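PDB 2RA8: WGR domain-containing protein from Bacteroides fragilis, which is of unknown function but joins a WGR domain to a leucine-rich-repeat domain, a build consistent with a role in binding other macromolecules. Local coordinates for residues S157-V162 / K178-N183. Residues are numbered along the deposited sequence; the frame is centred on the assembly and turned at random.
Sequences SWIEQV and KIKGTN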
loop_
_atom_site.group_PDB
_atom_site.type_symbol
_atom_site.label_atom_id
_atom_site.label_comp_id
_atom_site.label_asym_id
_atom_site.label_seq_id
_atom_site.Cartn_x
_atom_site.Cartn_y
_atom_site.Cartn_z
ATOM N N SER A 157 8.217 -12.093 -10.627
ATOM C CA SER A 157 8.651 -13.154 -11.534
ATOM C C SER A 157 9.831 -12.778 -12.393
ATOM O O SER A 157 10.348 -13.610 -13.138
ATOM C CB SER A 157 7.486 -13.607 -12.435
ATOM O OG SER A 157 6.931 -12.519 -13.170
ATOM N N TRP A 158 10.280 -11.529 -12.291
ATOM C CA TRP A 158 11.416 -11.062 -13.076
ATOM C C TRP A 158 12.669 -10.858 -12.252
ATOM O O TRP A 158 13.711 -10.451 -12.770
ATOM C CB TRP A 158 11.064 -9.755 -13.804
ATOM C CG TRP A 158 10.007 -9.937 -14.851
ATOM C CD1 TRP A 158 8.653 -9.842 -14.684
ATOM C CD2 TRP A 158 10.223 -10.319 -16.213
ATOM N NE1 TRP A 158 8.007 -10.145 -15.864
ATOM C CE2 TRP A 158 8.944 -10.444 -16.814
ATOM C CE3 TRP A 158 11.364 -10.573 -16.980
ATOM C CZ2 TRP A 158 8.790 -10.810 -18.153
ATOM C CZ3 TRP A 158 11.208 -10.936 -18.308
ATOM C CH2 TRP A 158 9.927 -11.053 -18.881
ATOM N N ILE A 159 12.579 -11.136 -10.958
ATOM C CA ILE A 159 13.729 -10.981 -10.083
ATOM C C ILE A 159 14.697 -12.100 -10.384
ATOM O O ILE A 159 14.335 -13.270 -10.321
ATOM C CB ILE A 159 13.298 -11.029 -8.602
ATOM C CG1 ILE A 159 12.264 -9.940 -8.340
ATOM C CG2 ILE A 159 14.504 -10.818 -7.689
ATOM C CD1 ILE A 159 11.700 -9.957 -6.923
ATOM N N GLU A 160 15.929 -11.743 -10.730
ATOM C CA GLU A 160 16.955 -12.734 -11.054
ATOM C C GLU A 160 17.905 -12.982 -9.906
ATOM O O GLU A 160 18.808 -12.184 -9.639
ATOM C CB GLU A 160 17.764 -12.296 -12.287
ATOM C CG GLU A 160 16.940 -12.177 -13.559
ATOM C CD GLU A 160 16.096 -13.411 -13.811
ATOM O OE1 GLU A 160 16.649 -14.531 -13.755
ATOM O OE2 GLU A 160 14.882 -13.263 -14.067
ATOM N N GLN A 161 17.712 -14.110 -9.230
ATOM C CA GLN A 161 18.557 -14.470 -8.102
ATOM C C GLN A 161 19.748 -15.296 -8.529
ATOM O O GLN A 161 19.964 -15.524 -9.718
ATOM C CB GLN A 161 17.726 -15.242 -7.069
ATOM C CG GLN A 161 16.490 -14.481 -6.583
ATOM C CD GLN A 161 16.837 -13.299 -5.696
ATOM O OE1 GLN A 161 17.888 -12.684 -5.849
ATOM N NE2 GLN A 161 15.940 -12.968 -4.771
ATOM N N VAL A 162 20.535 -15.742 -7.554
ATOM C CA VAL A 162 21.711 -16.563 -7.813
ATOM C C VAL A 162 21.813 -17.520 -6.657
ATOM O O VAL A 162 20.937 -17.543 -5.792
ATOM C CB VAL A 162 23.004 -15.719 -7.855
ATOM C CG1 VAL A 162 22.973 -14.754 -9.038
ATOM C CG2 VAL A 162 23.157 -14.953 -6.555
ATOM N N LYS A 178 14.931 -13.463 4.915
ATOM C CA LYS A 178 13.761 -13.187 4.102
ATOM C C LYS A 178 14.269 -12.936 2.707
ATOM O O LYS A 178 15.171 -12.116 2.507
ATOM C CB LYS A 178 13.057 -11.953 4.646
ATOM C CG LYS A 178 11.763 -11.565 3.965
ATOM C CD LYS A 178 11.138 -10.430 4.764
ATOM C CE LYS A 178 9.875 -9.898 4.136
ATOM N NZ LYS A 178 9.338 -8.815 5.008
ATOM N N ILE A 179 13.700 -13.658 1.744
ATOM C CA ILE A 179 14.088 -13.558 0.340
ATOM C C ILE A 179 12.851 -13.392 -0.533
ATOM O O ILE A 179 11.858 -14.099 -0.362
ATOM C CB ILE A 179 14.820 -14.837 -0.119
ATOM C CG1 ILE A 179 16.012 -15.146 0.810
ATOM C CG2 ILE A 179 15.307 -14.673 -1.550
ATOM C CD1 ILE A 179 16.530 -16.574 0.631
ATOM N N LYS A 180 12.914 -12.461 -1.478
ATOM C CA LYS A 180 11.800 -12.209 -2.388
ATOM C C LYS A 180 12.321 -12.379 -3.793
ATOM O O LYS A 180 13.304 -11.746 -4.156
ATOM C CB LYS A 180 11.264 -10.784 -2.193
ATOM C CG LYS A 180 10.127 -10.400 -3.132
ATOM C CD LYS A 180 9.590 -9.012 -2.777
ATOM C CE LYS A 180 8.527 -8.570 -3.776
ATOM N NZ LYS A 180 7.858 -7.310 -3.362
ATOM N N GLY A 181 11.657 -13.226 -4.587
ATOM C CA GLY A 181 12.093 -13.493 -5.951
ATOM C C GLY A 181 12.777 -14.848 -5.909
ATOM O O GLY A 181 13.626 -15.075 -5.046
ATOM N N THR A 182 12.432 -15.753 -6.820
ATOM C CA THR A 182 13.030 -17.085 -6.779
ATOM C C THR A 182 13.648 -17.638 -8.047
ATOM O O THR A 182 14.117 -18.780 -8.060
ATOM C CB THR A 182 12.004 -18.100 -6.257
ATOM O OG1 THR A 182 10.793 -17.976 -7.013
ATOM C CG2 THR A 182 11.702 -17.844 -4.782
ATOM N N ASN A 183 13.654 -16.858 -9.124
ATOM C CA ASN A 183 14.259 -17.321 -10.374
ATOM C C ASN A 183 15.735 -17.642 -10.174
ATOM O O ASN A 183 16.528 -16.764 -9.826
ATOM C CB ASN A 183 14.144 -16.248 -11.471
ATOM C CG ASN A 183 12.715 -16.046 -11.960
ATOM O OD1 ASN A 183 12.449 -15.151 -12.770
ATOM N ND2 ASN A 183 11.795 -16.878 -11.482
HETATM O O HOH W 1 11.851 -14.405 -9.214
#
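In the leucine-rich-repeat part of the chain, I159 and Q161 meet the end of strand 176-180 and the turn that follows it. This strand belongs to the parallel sheet, and residues 157-162 are part of the connection from strand 143-146 to helix 165-169. Q161 gives two hydrogen bonds across the contact. Its backbone N gives one to N183 O at 3.0 Å. Its side-chain NE2 gives the other to G181 O at 3.1 Å. That acceptor lies in the plane of the Q161 amide, but the NE2 stands above the carbonyl plane of G181. The CG of Q161 lies 3.3 Å from G181 O, and the bend at chi2 (-71°) turns the amide so that NE2 meets the same oxygen. The CG2 of I179 packs near the same amide nitrogen. At the other end of the amide, OE1 takes a weak hydrogen bond from W146 on strand 143-146.

I159 supplies the apolar part. Its CG1 sits beside the backbone N (chi1 -57°), and CD1 at its end rests 3.7 Å from G181 CA. G181 has a positive phi, and its CA also lies close to I159 CB. One water joins the backbones: it donates to I159 O at 2.9 Å and accepts from N183 N at 3.0 Å. N183 fits its CB against I159 O, at 3.2 Å. The E160 carboxylate lies against N183 CB, with OE1 3.8 Å from it.

The buried Q161 amide is thus used at both ends, which should fix its rotation. The water and the Q161 N bond join the two backbones, and the Q161 amide adds a side-chain link to the G181 carbonyl.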